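PDB 6FUV: solute Binding Protein, BlMnBP1 in complex with mannotriose from Bifidobacterium, which binds manno-oligosaccharides such as beta-mannotriose and probably hands them to an ABC transporter for uptake. Local coordinates for residues K200-N203 against Q204-H208; K405-T408 against I409-M413; P367-E370 against G371-D374; D44-I47 against K48-N51. All blocks are in the same frame, centred on the assembly; numbering follows the deposited sequence.

Contact 1 of 4, residues K200-N203 against Q204-H208; sequences KFMN and QIMPH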
ATOM      1  N   LYS A 200      11.505  11.116  -9.060  1.00 17.04           N
ATOM      2  CA  LYS A 200      11.240  12.489  -8.650  1.00 17.92           C
ATOM      3  C   LYS A 200       9.837  12.987  -8.999  1.00 22.45           C
ATOM      4  O   LYS A 200       9.496  14.136  -8.637  1.00 18.81           O
ATOM      5  CB  LYS A 200      12.220  13.440  -9.304  1.00 15.50           C
ATOM      6  CG  LYS A 200      13.663  13.218  -8.895  1.00 29.65           C
ATOM      7  CD  LYS A 200      14.541  14.352  -9.373  1.00 25.20           C
ATOM      8  CE  LYS A 200      15.929  13.834  -9.678  1.00 29.64           C
ATOM      9  NZ  LYS A 200      16.594  13.499  -8.424  1.00 39.76           N
ATOM     10  N   PHE A 201       9.017  12.168  -9.687  1.00 16.10           N
ATOM     11  CA  PHE A 201       7.698  12.645 -10.109  1.00 13.12           C
ATOM     12  C   PHE A 201       6.772  12.948  -8.937  1.00 17.39           C
ATOM     13  O   PHE A 201       6.153  14.008  -8.902  1.00 14.02           O
ATOM     14  CB  PHE A 201       7.033  11.642 -11.028  1.00 18.16           C
ATOM     15  CG  PHE A 201       5.796  12.153 -11.634  1.00 18.50           C
ATOM     16  CD1 PHE A 201       5.833  13.090 -12.649  1.00 19.37           C
ATOM     17  CD2 PHE A 201       4.587  11.753 -11.166  1.00 16.72           C
ATOM     18  CE1 PHE A 201       4.676  13.580 -13.200  1.00 21.38           C
ATOM     19  CE2 PHE A 201       3.438  12.229 -11.735  1.00 18.02           C
ATOM     20  CZ  PHE A 201       3.476  13.153 -12.731  1.00 17.49           C
ATOM     21  N   MET A 202       6.695  12.065  -7.949  1.00 20.31           N
ATOM     22  CA  MET A 202       5.678  12.217  -6.915  1.00 17.55           C
ATOM     23  C   MET A 202       5.929  13.465  -6.064  1.00 20.87           C
ATOM     24  O   MET A 202       5.070  14.344  -5.950  1.00 22.57           O
ATOM     25  CB  MET A 202       5.631  10.961  -6.053  1.00 19.95           C
ATOM     26  CG  MET A 202       4.543  10.934  -4.979  1.00 29.92           C
ATOM     27  SD  MET A 202       2.852  10.508  -5.477  1.00 31.08           S
ATOM     28  CE  MET A 202       3.124   9.618  -7.035  1.00 22.21           C
ATOM     29  N   ASN A 203       7.109  13.569  -5.475  1.00 16.10           N
ATOM     30  CA  ASN A 203       7.380  14.571  -4.459  1.00 15.68           C
ATOM     31  C   ASN A 203       8.089  15.815  -4.991  1.00 23.28           C
ATOM     32  O   ASN A 203       8.157  16.819  -4.274  1.00 12.22           O
ATOM     33  CB  ASN A 203       8.203  13.933  -3.338  1.00 18.10           C
ATOM     34  CG  ASN A 203       7.414  12.865  -2.547  1.00 25.86           C
ATOM     35  OD1 ASN A 203       6.212  13.031  -2.261  1.00 25.40           O
ATOM     36  ND2 ASN A 203       8.075  11.762  -2.224  1.00 21.19           N
ATOM     37  N   GLN A 204       8.547  15.811  -6.243  1.00 12.86           N
ATOM     38  CA  GLN A 204       9.281  16.950  -6.776  1.00 19.82           C
ATOM     39  C   GLN A 204       8.683  17.547  -8.032  1.00 17.81           C
ATOM     40  O   GLN A 204       8.795  18.724  -8.206  1.00 25.92           O
ATOM     41  CB  GLN A 204      10.724  16.560  -7.074  1.00 15.95           C
ATOM     42  CG  GLN A 204      11.530  16.105  -5.849  1.00 24.63           C
ATOM     43  CD  GLN A 204      12.999  15.934  -6.161  1.00 23.65           C
ATOM     44  OE1 GLN A 204      13.513  16.506  -7.108  1.00 29.17           O
ATOM     45  NE2 GLN A 204      13.679  15.168  -5.348  1.00 37.16           N
ATOM     46  N   ILE A 205       8.020  16.776  -8.874  1.00 19.75           N
ATOM     47  CA  ILE A 205       7.395  17.308 -10.066  1.00 13.08           C
ATOM     48  C   ILE A 205       5.951  17.690  -9.794  1.00 20.07           C
ATOM     49  O   ILE A 205       5.522  18.794 -10.128  1.00 20.97           O
ATOM     50  CB  ILE A 205       7.489  16.294 -11.223  1.00 16.03           C
ATOM     51  CG1 ILE A 205       8.940  15.995 -11.550  1.00 20.11           C
ATOM     52  CG2 ILE A 205       6.728  16.855 -12.405  1.00 12.83           C
ATOM     53  CD1 ILE A 205       9.153  15.295 -12.842  1.00 27.75           C
ATOM     54  N   MET A 206       5.164  16.763  -9.250  1.00 13.79           N
ATOM     55  CA  MET A 206       3.741  17.017  -9.012  1.00 17.29           C
ATOM     56  C   MET A 206       3.469  18.281  -8.209  1.00 13.99           C
ATOM     57  O   MET A 206       2.588  19.057  -8.603  1.00 18.99           O
ATOM     58  CB  MET A 206       3.128  15.790  -8.329  1.00 19.77           C
ATOM     59  CG  MET A 206       2.817  14.639  -9.268  1.00 20.01           C
ATOM     60  SD  MET A 206       1.754  13.388  -8.590  1.00 21.37           S
ATOM     61  CE  MET A 206       0.295  14.297  -8.151  1.00 18.97           C
ATOM     62  N   PRO A 207       4.174  18.578  -7.115  1.00 15.29           N
ATOM     63  CA  PRO A 207       3.919  19.849  -6.416  1.00 19.24           C
ATOM     64  C   PRO A 207       4.353  21.089  -7.203  1.00 16.56           C
ATOM     65  O   PRO A 207       4.107  22.208  -6.763  1.00 19.96           O
ATOM     66  CB  PRO A 207       4.702  19.673  -5.116  1.00 17.36           C
ATOM     67  CG  PRO A 207       5.864  18.777  -5.513  1.00 22.68           C
ATOM     68  CD  PRO A 207       5.268  17.803  -6.501  1.00 19.67           C
ATOM     69  N   HIS A 208       4.926  20.947  -8.388  1.00 17.89           N
ATOM     70  CA  HIS A 208       5.329  22.089  -9.208  1.00 22.20           C
ATOM     71  C   HIS A 208       4.709  22.015 -10.603  1.00 23.13           C
ATOM     72  O   HIS A 208       5.258  22.520 -11.574  1.00 22.77           O
ATOM     73  CB  HIS A 208       6.843  22.166  -9.345  1.00 20.15           C
ATOM     74  CG  HIS A 208       7.561  22.421  -8.074  1.00 23.44           C
ATOM     75  ND1 HIS A 208       7.648  23.671  -7.508  1.00 27.37           N
ATOM     76  CD2 HIS A 208       8.293  21.602  -7.292  1.00 29.93           C
ATOM     77  CE1 HIS A 208       8.400  23.610  -6.428  1.00 27.15           C
ATOM     78  NE2 HIS A 208       8.783  22.358  -6.257  1.00 31.20           N
TER
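A Met-aromatic contact between Met206 and Phe201 links the start of the short helix 201-205 of this solute-binding-protein fold to the 3-10 turn that follows it, with a wider, pi-type turn at 201-203. The widening shows in the bond from Met206 N to Phe201 O, five residues back, which is 2.9 Å long and nearly straight at 167°; the bond from Ile205 N to the same oxygen is weak at 3.3 Å. With CG of Phe201 opposite the backbone N (chi1 -172°), the ring hangs beside the following turn. Met206 lays CG over one face, 3.5 Å from Phe201 CE2, and carries SD to an oblique position 4.7 Å from the centroid of the Phe201 ring. Ile205 CG2 also comes in obliquely, 3.9 Å from Phe201 CD1. With an alanine at Phe201, Met206 would probably lose the surface its CG and SD rest on, and a gap would open beside Ile205 CG2. Phe376 of helix 375-383 touches Met206 as well. On the polar side, Gln204 NE2 and Asn203 ND2 bond to the carbonyls of Pro367 and Ala366, while Gln204 OE1 lies 3.3 Å from Lys200 CD. Further on, Pro207 CG sits 3.3 Å from Asn203 O.

Contact 2 of 4, residues K405-T408 against I409-M413; sequences KTKT and IDQIM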
ATOM      1  N   LYS A 405     -21.397   6.800 -18.705  1.00 30.03           N
ATOM      2  CA  LYS A 405     -21.043   7.583 -19.882  1.00 30.58           C
ATOM      3  C   LYS A 405     -21.408   9.051 -19.728  1.00 35.48           C
ATOM      4  O   LYS A 405     -21.737   9.715 -20.716  1.00 33.17           O
ATOM      5  CB  LYS A 405     -21.720   6.998 -21.125  1.00 35.25           C
ATOM      6  CG  LYS A 405     -21.564   5.486 -21.242  1.00 39.48           C
ATOM      7  CD  LYS A 405     -22.723   4.839 -21.979  1.00 43.32           C
ATOM      8  CE  LYS A 405     -22.585   3.303 -21.965  1.00 38.07           C
ATOM      9  NZ  LYS A 405     -23.832   2.639 -22.452  1.00 55.32           N
ATOM     10  N   THR A 406     -21.345   9.566 -18.503  1.00 27.44           N
ATOM     11  CA  THR A 406     -21.624  10.973 -18.269  1.00 24.36           C
ATOM     12  C   THR A 406     -20.415  11.860 -18.471  1.00 30.32           C
ATOM     13  O   THR A 406     -20.570  13.077 -18.620  1.00 33.64           O
ATOM     14  CB  THR A 406     -22.119  11.171 -16.839  1.00 30.25           C
ATOM     15  OG1 THR A 406     -21.109  10.725 -15.928  1.00 32.93           O
ATOM     16  CG2 THR A 406     -23.383  10.370 -16.575  1.00 22.21           C
ATOM     17  N   LYS A 407     -19.219  11.286 -18.458  1.00 24.65           N
ATOM     18  CA  LYS A 407     -17.996  12.057 -18.605  1.00 29.62           C
ATOM     19  C   LYS A 407     -16.942  11.181 -19.262  1.00 26.24           C
ATOM     20  O   LYS A 407     -16.880   9.981 -18.983  1.00 16.78           O
ATOM     21  CB  LYS A 407     -17.463  12.537 -17.247  1.00 27.79           C
ATOM     22  CG  LYS A 407     -18.088  13.712 -16.652  1.00 26.46           C
ATOM     23  CD  LYS A 407     -17.404  14.030 -15.314  1.00 33.28           C
ATOM     24  CE  LYS A 407     -18.094  15.165 -14.573  1.00 38.35           C
ATOM     25  NZ  LYS A 407     -17.570  15.268 -13.163  1.00 43.58           N
ATOM     26  N   THR A 408     -16.098  11.796 -20.093  1.00 22.44           N
ATOM     27  CA  THR A 408     -14.895  11.172 -20.610  1.00 24.68           C
ATOM     28  C   THR A 408     -13.798  11.154 -19.538  1.00 22.36           C
ATOM     29  O   THR A 408     -13.815  11.926 -18.582  1.00 21.62           O
ATOM     30  CB  THR A 408     -14.399  11.941 -21.823  1.00 34.99           C
ATOM     31  OG1 THR A 408     -13.982  13.248 -21.408  1.00 26.41           O
ATOM     32  CG2 THR A 408     -15.497  12.035 -22.902  1.00 22.04           C
ATOM     33  N   ILE A 409     -12.808  10.276 -19.722  1.00 18.53           N
ATOM     34  CA  ILE A 409     -11.658  10.295 -18.811  1.00 24.40           C
ATOM     35  C   ILE A 409     -10.930  11.630 -18.862  1.00 21.77           C
ATOM     36  O   ILE A 409     -10.421  12.113 -17.844  1.00 19.20           O
ATOM     37  CB  ILE A 409     -10.683   9.149 -19.116  1.00 24.78           C
ATOM     38  CG1 ILE A 409      -9.647   9.064 -17.996  1.00 24.81           C
ATOM     39  CG2 ILE A 409      -9.995   9.331 -20.458  1.00 20.57           C
ATOM     40  CD1 ILE A 409     -10.172   8.710 -16.704  1.00 22.88           C
ATOM     41  N   ASP A 410     -10.894  12.267 -20.032  1.00 26.78           N
ATOM     42  CA  ASP A 410     -10.257  13.573 -20.137  1.00 22.34           C
ATOM     43  C   ASP A 410     -10.996  14.643 -19.326  1.00 27.10           C
ATOM     44  O   ASP A 410     -10.372  15.460 -18.648  1.00 25.60           O
ATOM     45  CB  ASP A 410     -10.179  13.961 -21.609  1.00 28.65           C
ATOM     46  CG  ASP A 410      -9.691  12.810 -22.497  1.00 28.41           C
ATOM     47  OD1 ASP A 410      -8.521  12.395 -22.411  1.00 26.57           O
ATOM     48  OD2 ASP A 410     -10.528  12.290 -23.266  1.00 43.44           O
ATOM     49  N   GLN A 411     -12.318  14.680 -19.395  1.00 20.29           N
ATOM     50  CA  GLN A 411     -13.053  15.615 -18.547  1.00 21.22           C
ATOM     51  C   GLN A 411     -12.703  15.424 -17.073  1.00 20.00           C
ATOM     52  O   GLN A 411     -12.541  16.409 -16.335  1.00 25.99           O
ATOM     53  CB  GLN A 411     -14.559  15.425 -18.731  1.00 29.35           C
ATOM     54  CG  GLN A 411     -15.135  15.895 -20.038  1.00 36.37           C
ATOM     55  CD  GLN A 411     -16.571  15.449 -20.229  1.00 35.26           C
ATOM     56  OE1 GLN A 411     -16.848  14.683 -21.149  1.00 30.23           O
ATOM     57  NE2 GLN A 411     -17.495  15.913 -19.350  1.00 36.17           N
ATOM     58  N   ILE A 412     -12.628  14.166 -16.626  1.00 16.83           N
ATOM     59  CA  ILE A 412     -12.336  13.885 -15.233  1.00 19.09           C
ATOM     60  C   ILE A 412     -10.929  14.351 -14.887  1.00 24.96           C
ATOM     61  O   ILE A 412     -10.712  14.959 -13.833  1.00 24.03           O
ATOM     62  CB  ILE A 412     -12.529  12.388 -14.942  1.00 12.82           C
ATOM     63  CG1 ILE A 412     -13.956  11.948 -15.252  1.00 24.06           C
ATOM     64  CG2 ILE A 412     -12.280  12.114 -13.492  1.00 16.27           C
ATOM     65  CD1 ILE A 412     -14.232  10.439 -15.196  1.00 16.32           C
ATOM     66  N   MET A 413      -9.944  14.079 -15.768  1.00 21.43           N
ATOM     67  CA  MET A 413      -8.575  14.427 -15.417  1.00 24.16           C
ATOM     68  C   MET A 413      -8.415  15.935 -15.502  1.00 25.11           C
ATOM     69  O   MET A 413      -7.674  16.531 -14.725  1.00 22.81           O
ATOM     70  CB  MET A 413      -7.568  13.694 -16.304  1.00 18.36           C
ATOM     71  CG  MET A 413      -7.560  12.170 -16.189  1.00 18.74           C
ATOM     72  SD  MET A 413      -6.976  11.546 -14.609  1.00 17.67           S
ATOM     73  CE  MET A 413      -8.455  11.324 -13.602  1.00 22.21           C
TER
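Gln411 folds its side chain back over Thr408, the residue just ahead of helix 409-426, and nearly every atom of it meets something on the way. Its CB lies 3.5 Å from Thr408 OG1, and CG passes closer still, 3.2 Å from the same oxygen. Beyond CG the chain runs on extended, crossing the threonine side chain at about a right angle, until OE1 accepts a hydrogen bond from Thr408 N at 3.2 Å. That bond is almost straight at the hydrogen (175°), yet the donor stands well above the plane of the side-chain carbonyl, 72° out of it, and uses no lone-pair direction. The other branch, NE2, ends 3.5 Å from Lys407 CG, where the two side chains cross obliquely. The threonine returns the bond: OG1, held between the backbone N and the carbonyl carbon (chi1 66°), accepts from Gln411 N at 3.0 Å. The two exchanges make a capping box, with Thr408 as N-cap, and they satisfy one amide in the first turn and the N-H of the cap residue itself. Three residues earlier Lys405, the first to leave the helical conformation of helix 393-404, has the positive phi of a Schellman motif, leaving a short link, 405-408, between the two helices. Ile412 N then donates to Thr408 O at 3.2 Å, and Ile412 CG1 packs 4.0 Å from Lys407 CD. Lys407 NZ goes on to a salt bridge with Glu415. From helix 223-236, Tyr232 OH bonds to Lys407 O and Tyr225 OH to Asp410 OD1.

Contact 3 of 4, residues P367-E370 against G371-D374; sequences PAKE and GEED
Lys369 and Glu372 both place CG opposite their own carbonyl carbon (chi1 -49° and -43°), and the two side chains leave the backbone side by side, pointing the same way. Glu372 stays extended and brings its CD to 3.8 Å from Lys369 CB. The lysine bends at each later torsion and turns its amine aside: Lys369 NZ is 6.5 Å from Glu372 OE2, too far for a salt bridge, though the opposite charges may still attract weakly. What aligns the two residues is a type II beta turn from Lys369 to Glu372, closed by a 3.0 Å hydrogen bond from Glu372 N to Lys369 O with an angle of 168° at the hydrogen. Gly371 takes the third position with a positive phi, where a CB would collide with Glu370 O. A water bridges the open end of the turn, accepting from Lys369 N at 2.9 Å and donating to Glu372 OE1 at 2.7 Å. The same carboxylate oxygen also bonds to His208 NE2 and ties this loop, between strand 361-364 and helix 375-383, to the chain beyond helix 201-205. Shortening Glu372 to an alanine would probably leave His208 NE2 and the bridging water without their shared acceptor. Just ahead of the turn, Ala368 CB packs 3.3 Å from Glu372 O and 3.7 Å from Glu373 CA. The carboxylate of Glu373 leads away to a salt bridge with Arg92.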
ATOM      1  N   PRO A 367      12.685  12.034  -2.142  1.00 19.89           N
ATOM      2  CA  PRO A 367      12.046  12.970  -1.212  1.00 23.88           C
ATOM      3  C   PRO A 367      11.798  14.329  -1.864  1.00 25.41           C
ATOM      4  O   PRO A 367      12.248  14.634  -2.960  1.00 20.73           O
ATOM      5  CB  PRO A 367      13.052  13.072  -0.061  1.00 24.93           C
ATOM      6  CG  PRO A 367      14.345  12.713  -0.668  1.00 17.60           C
ATOM      7  CD  PRO A 367      14.040  11.672  -1.711  1.00 20.28           C
ATOM      8  N   ALA A 368      11.090  15.185  -1.149  1.00 19.63           N
ATOM      9  CA  ALA A 368      10.909  16.545  -1.623  1.00 24.36           C
ATOM     10  C   ALA A 368      12.255  17.230  -1.734  1.00 17.35           C
ATOM     11  O   ALA A 368      13.204  16.881  -1.051  1.00 25.81           O
ATOM     12  CB  ALA A 368      10.003  17.327  -0.656  1.00 21.88           C
ATOM     13  N   LYS A 369      12.321  18.229  -2.584  1.00 25.28           N
ATOM     14  CA  LYS A 369      13.444  19.149  -2.581  1.00 29.61           C
ATOM     15  C   LYS A 369      13.649  19.683  -1.175  1.00 22.75           C
ATOM     16  O   LYS A 369      12.706  19.826  -0.396  1.00 29.84           O
ATOM     17  CB  LYS A 369      13.182  20.308  -3.551  1.00 28.76           C
ATOM     18  CG  LYS A 369      12.711  19.891  -4.950  1.00 33.49           C
ATOM     19  CD  LYS A 369      13.831  19.393  -5.865  1.00 40.18           C
ATOM     20  CE  LYS A 369      14.699  20.544  -6.409  1.00 47.94           C
ATOM     21  NZ  LYS A 369      14.981  20.373  -7.874  1.00 43.17           N
ATOM     22  N   GLU A 370      14.893  19.960  -0.832  1.00 29.71           N
ATOM     23  CA  GLU A 370      15.169  20.479   0.503  1.00 36.91           C
ATOM     24  C   GLU A 370      14.374  21.763   0.703  1.00 28.37           C
ATOM     25  O   GLU A 370      14.500  22.706  -0.077  1.00 29.15           O
ATOM     26  CB  GLU A 370      16.665  20.736   0.687  1.00 45.63           C
ATOM     27  CG  GLU A 370      17.075  21.118   2.113  1.00 51.58           C
ATOM     28  CD  GLU A 370      18.506  21.650   2.186  1.00 61.09           C
ATOM     29  OE1 GLU A 370      19.319  21.317   1.284  1.00 59.46           O
ATOM     30  OE2 GLU A 370      18.806  22.418   3.135  1.00 66.87           O
ATOM     31  N   GLY A 371      13.562  21.800   1.743  1.00 22.19           N
ATOM     32  CA  GLY A 371      12.713  22.935   2.042  1.00 29.89           C
ATOM     33  C   GLY A 371      11.247  22.776   1.678  1.00 26.42           C
ATOM     34  O   GLY A 371      10.430  23.593   2.112  1.00 29.03           O
ATOM     35  N   GLU A 372      10.888  21.780   0.886  1.00 24.22           N
ATOM     36  CA  GLU A 372       9.511  21.575   0.471  1.00 22.21           C
ATOM     37  C   GLU A 372       8.920  20.287   1.015  1.00 22.23           C
ATOM     38  O   GLU A 372       8.000  19.740   0.420  1.00 21.25           O
ATOM     39  CB  GLU A 372       9.421  21.570  -1.048  1.00 27.89           C
ATOM     40  CG  GLU A 372      10.232  22.644  -1.715  1.00 24.70           C
ATOM     41  CD  GLU A 372      10.139  22.585  -3.232  1.00 37.29           C
ATOM     42  OE1 GLU A 372       9.381  21.737  -3.733  1.00 34.64           O
ATOM     43  OE2 GLU A 372      10.796  23.383  -3.927  1.00 36.42           O
ATOM     44  N   GLU A 373       9.416  19.801   2.147  1.00 23.01           N
ATOM     45  CA  GLU A 373       8.945  18.545   2.722  1.00 25.77           C
ATOM     46  C   GLU A 373       7.433  18.520   2.955  1.00 26.48           C
ATOM     47  O   GLU A 373       6.843  17.444   3.045  1.00 30.46           O
ATOM     48  CB  GLU A 373       9.692  18.306   4.054  1.00 26.77           C
ATOM     49  CG  GLU A 373       9.474  16.903   4.659  1.00 43.99           C
ATOM     50  CD  GLU A 373      10.254  16.635   5.983  1.00 44.32           C
ATOM     51  OE1 GLU A 373      10.596  17.590   6.737  1.00 42.13           O
ATOM     52  OE2 GLU A 373      10.532  15.445   6.258  1.00 38.13           O
ATOM     53  N   ASP A 374       6.793  19.672   3.052  1.00 22.36           N
ATOM     54  CA  ASP A 374       5.364  19.750   3.281  1.00 27.49           C
ATOM     55  C   ASP A 374       4.578  20.182   2.045  1.00 20.72           C
ATOM     56  O   ASP A 374       3.352  20.161   2.087  1.00 20.83           O
ATOM     57  CB  ASP A 374       5.082  20.745   4.421  1.00 25.44           C
ATOM     58  CG  ASP A 374       5.635  20.310   5.740  1.00 32.17           C
ATOM     59  OD1 ASP A 374       5.321  19.173   6.181  1.00 32.67           O
ATOM     60  OD2 ASP A 374       6.384  21.112   6.344  1.00 35.61           O
TER
HETATM   61  O   HOH W   1       9.892  19.112  -3.923  1.00 22.33           O

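Contact 4 of 4, residues D44-I47 against K48-N51; sequences DAYI and KEFN
Tyr46 and Phe50 are joined by a backbone bond of helix 43-53, the crossover helix of a beta-alpha-beta unit whose parallel strands are 22-28 and 57-63. Phe50 N reaches Tyr46 O at 2.9 Å, and equivalent bonds run from Lys48 N to Asp44 O and from Asn51 N to Ile47 O. The bond from Glu49 N to Ala45 O is weak, at 3.3 Å. Position along the helix sets the flank each side chain leaves from, and the first torsion steers it from there. Phe50 turns CG opposite the backbone N (chi1 168°), a setting that leads the ring away from the preceding turn, with Ile47 O at its edge and near its plane. There it meets Phe324 and Trp327 of helix 315-330 edge-to-face. Ile47 faces the sheet, packing on Val59 and Val61 of strand 57-63. Its CG2 branch runs alongside the side chain of Asn51, whose CB lies 3.5 Å from Ile47 O. Glu49 instead sets CG opposite the carbonyl carbon (chi1 -78°) and stretches back along the helix, so that CD passes 3.6 Å from Ala45 O. Its carboxylate ends in a salt bridge from OE1 to Lys41 and stands obliquely to the Tyr46 ring, with OE1 4.4 Å from Tyr46 CD1. The hydroxyl of that tyrosine bonds to Asn337. Lys48, on the exposed side, bends in its outer half and leads its amine away, while Lys48 CB stays 3.4 Å from Asp44 O.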
ATOM      1  N   ASP A  44      -1.323 -14.460  16.474  1.00 15.95           N
ATOM      2  CA  ASP A  44      -0.979 -15.165  17.715  1.00 21.65           C
ATOM      3  C   ASP A  44       0.248 -16.053  17.518  1.00 12.91           C
ATOM      4  O   ASP A  44       1.131 -16.137  18.374  1.00 16.14           O
ATOM      5  CB  ASP A  44      -2.162 -16.015  18.213  1.00 20.17           C
ATOM      6  CG  ASP A  44      -3.289 -15.193  18.830  1.00 27.10           C
ATOM      7  OD1 ASP A  44      -3.063 -14.070  19.302  1.00 33.07           O
ATOM      8  OD2 ASP A  44      -4.408 -15.673  18.828  1.00 24.38           O
ATOM      9  N   ALA A  45       0.322 -16.703  16.372  1.00 15.64           N
ATOM     10  CA  ALA A  45       1.512 -17.445  15.984  1.00 18.60           C
ATOM     11  C   ALA A  45       2.777 -16.592  16.035  1.00 18.67           C
ATOM     12  O   ALA A  45       3.835 -17.060  16.463  1.00 22.22           O
ATOM     13  CB  ALA A  45       1.305 -17.996  14.570  1.00 20.57           C
ATOM     14  N   TYR A  46       2.705 -15.347  15.578  1.00 16.88           N
ATOM     15  CA  TYR A  46       3.896 -14.516  15.662  1.00 12.91           C
ATOM     16  C   TYR A  46       4.163 -14.153  17.116  1.00 20.80           C
ATOM     17  O   TYR A  46       5.317 -14.080  17.560  1.00 19.64           O
ATOM     18  CB  TYR A  46       3.755 -13.242  14.809  1.00 21.08           C
ATOM     19  CG  TYR A  46       3.854 -13.458  13.329  1.00 19.96           C
ATOM     20  CD1 TYR A  46       5.054 -13.721  12.732  1.00 19.44           C
ATOM     21  CD2 TYR A  46       2.753 -13.370  12.525  1.00 18.77           C
ATOM     22  CE1 TYR A  46       5.141 -13.955  11.347  1.00 21.55           C
ATOM     23  CE2 TYR A  46       2.850 -13.574  11.139  1.00 16.06           C
ATOM     24  CZ  TYR A  46       4.026 -13.862  10.577  1.00 20.12           C
ATOM     25  OH  TYR A  46       4.125 -14.057   9.215  1.00 17.84           O
ATOM     26  N   ILE A  47       3.099 -13.857  17.852  1.00 16.71           N
ATOM     27  CA  ILE A  47       3.279 -13.371  19.208  1.00 14.78           C
ATOM     28  C   ILE A  47       3.840 -14.491  20.080  1.00 18.22           C
ATOM     29  O   ILE A  47       4.716 -14.272  20.925  1.00 15.68           O
ATOM     30  CB  ILE A  47       1.943 -12.805  19.728  1.00 17.13           C
ATOM     31  CG1 ILE A  47       1.620 -11.518  18.960  1.00 14.15           C
ATOM     32  CG2 ILE A  47       2.015 -12.629  21.255  1.00 18.71           C
ATOM     33  CD1 ILE A  47       0.242 -11.040  19.086  1.00 16.63           C
ATOM     34  N   LYS A  48       3.386 -15.719  19.848  1.00 19.83           N
ATOM     35  CA  LYS A  48       3.950 -16.859  20.552  1.00 19.88           C
ATOM     36  C   LYS A  48       5.455 -16.941  20.332  1.00 24.25           C
ATOM     37  O   LYS A  48       6.223 -17.187  21.275  1.00 23.09           O
ATOM     38  CB  LYS A  48       3.257 -18.116  20.059  1.00 23.38           C
ATOM     39  CG  LYS A  48       3.613 -19.390  20.840  1.00 38.58           C
ATOM     40  CD  LYS A  48       3.517 -20.622  19.942  1.00 40.55           C
ATOM     41  CE  LYS A  48       4.894 -21.228  19.652  1.00 45.81           C
ATOM     42  NZ  LYS A  48       5.264 -22.289  20.657  1.00 50.02           N
ATOM     43  N   GLU A  49       5.891 -16.725  19.082  1.00 17.71           N
ATOM     44  CA  GLU A  49       7.319 -16.732  18.798  1.00 21.30           C
ATOM     45  C   GLU A  49       8.019 -15.573  19.476  1.00 15.06           C
ATOM     46  O   GLU A  49       9.108 -15.751  20.018  1.00 17.03           O
ATOM     47  CB  GLU A  49       7.553 -16.715  17.292  1.00 16.93           C
ATOM     48  CG  GLU A  49       7.339 -18.096  16.650  1.00 34.04           C
ATOM     49  CD  GLU A  49       7.095 -18.019  15.133  1.00 40.59           C
ATOM     50  OE1 GLU A  49       7.487 -16.980  14.511  1.00 44.83           O
ATOM     51  OE2 GLU A  49       6.492 -18.977  14.578  1.00 43.29           O
ATOM     52  N   PHE A  50       7.407 -14.392  19.483  1.00 18.63           N
ATOM     53  CA  PHE A  50       8.023 -13.257  20.168  1.00 16.62           C
ATOM     54  C   PHE A  50       8.218 -13.547  21.645  1.00 15.59           C
ATOM     55  O   PHE A  50       9.248 -13.168  22.224  1.00 18.07           O
ATOM     56  CB  PHE A  50       7.169 -12.006  19.965  1.00 19.99           C
ATOM     57  CG  PHE A  50       7.542 -10.820  20.854  1.00 18.77           C
ATOM     58  CD1 PHE A  50       8.578  -9.998  20.527  1.00 15.16           C
ATOM     59  CD2 PHE A  50       6.779 -10.504  21.950  1.00 11.06           C
ATOM     60  CE1 PHE A  50       8.908  -8.916  21.286  1.00 15.33           C
ATOM     61  CE2 PHE A  50       7.079  -9.421  22.714  1.00 14.98           C
ATOM     62  CZ  PHE A  50       8.159  -8.626  22.407  1.00 16.58           C
ATOM     63  N   ASN A  51       7.229 -14.228  22.256  1.00 24.16           N
ATOM     64  CA  ASN A  51       7.238 -14.544  23.678  1.00 23.01           C
ATOM     65  C   ASN A  51       8.299 -15.584  24.036  1.00 26.41           C
ATOM     66  O   ASN A  51       8.669 -15.692  25.213  1.00 23.00           O
ATOM     67  CB  ASN A  51       5.844 -15.029  24.125  1.00 19.99           C
ATOM     68  CG  ASN A  51       4.887 -13.905  24.334  1.00 19.85           C
ATOM     69  OD1 ASN A  51       5.286 -12.765  24.698  1.00 20.81           O
ATOM     70  ND2 ASN A  51       3.611 -14.183  24.103  1.00 17.93           N
TER

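Contacts 1 and 3 are neighbours, about 10 Å apart between centres: the loop 367-374 lies against the end of helix 201-205, and polar side chains join them. Contact 3 is a surface turn held by backbone, water and charged groups, whereas contact 1 adds a buried sulfur-aromatic cluster. Contact 2, at about 24 Å from contact 1 between centres, is a capped helix start with exposed polar residues and two buried isoleucines. Contact 4 lies on the opposite side of the chain's centre from contacts 1 and 2, on a regular helix with one buried, largely aromatic and aliphatic flank and one exposed, charged flank. It has no touch with the other three.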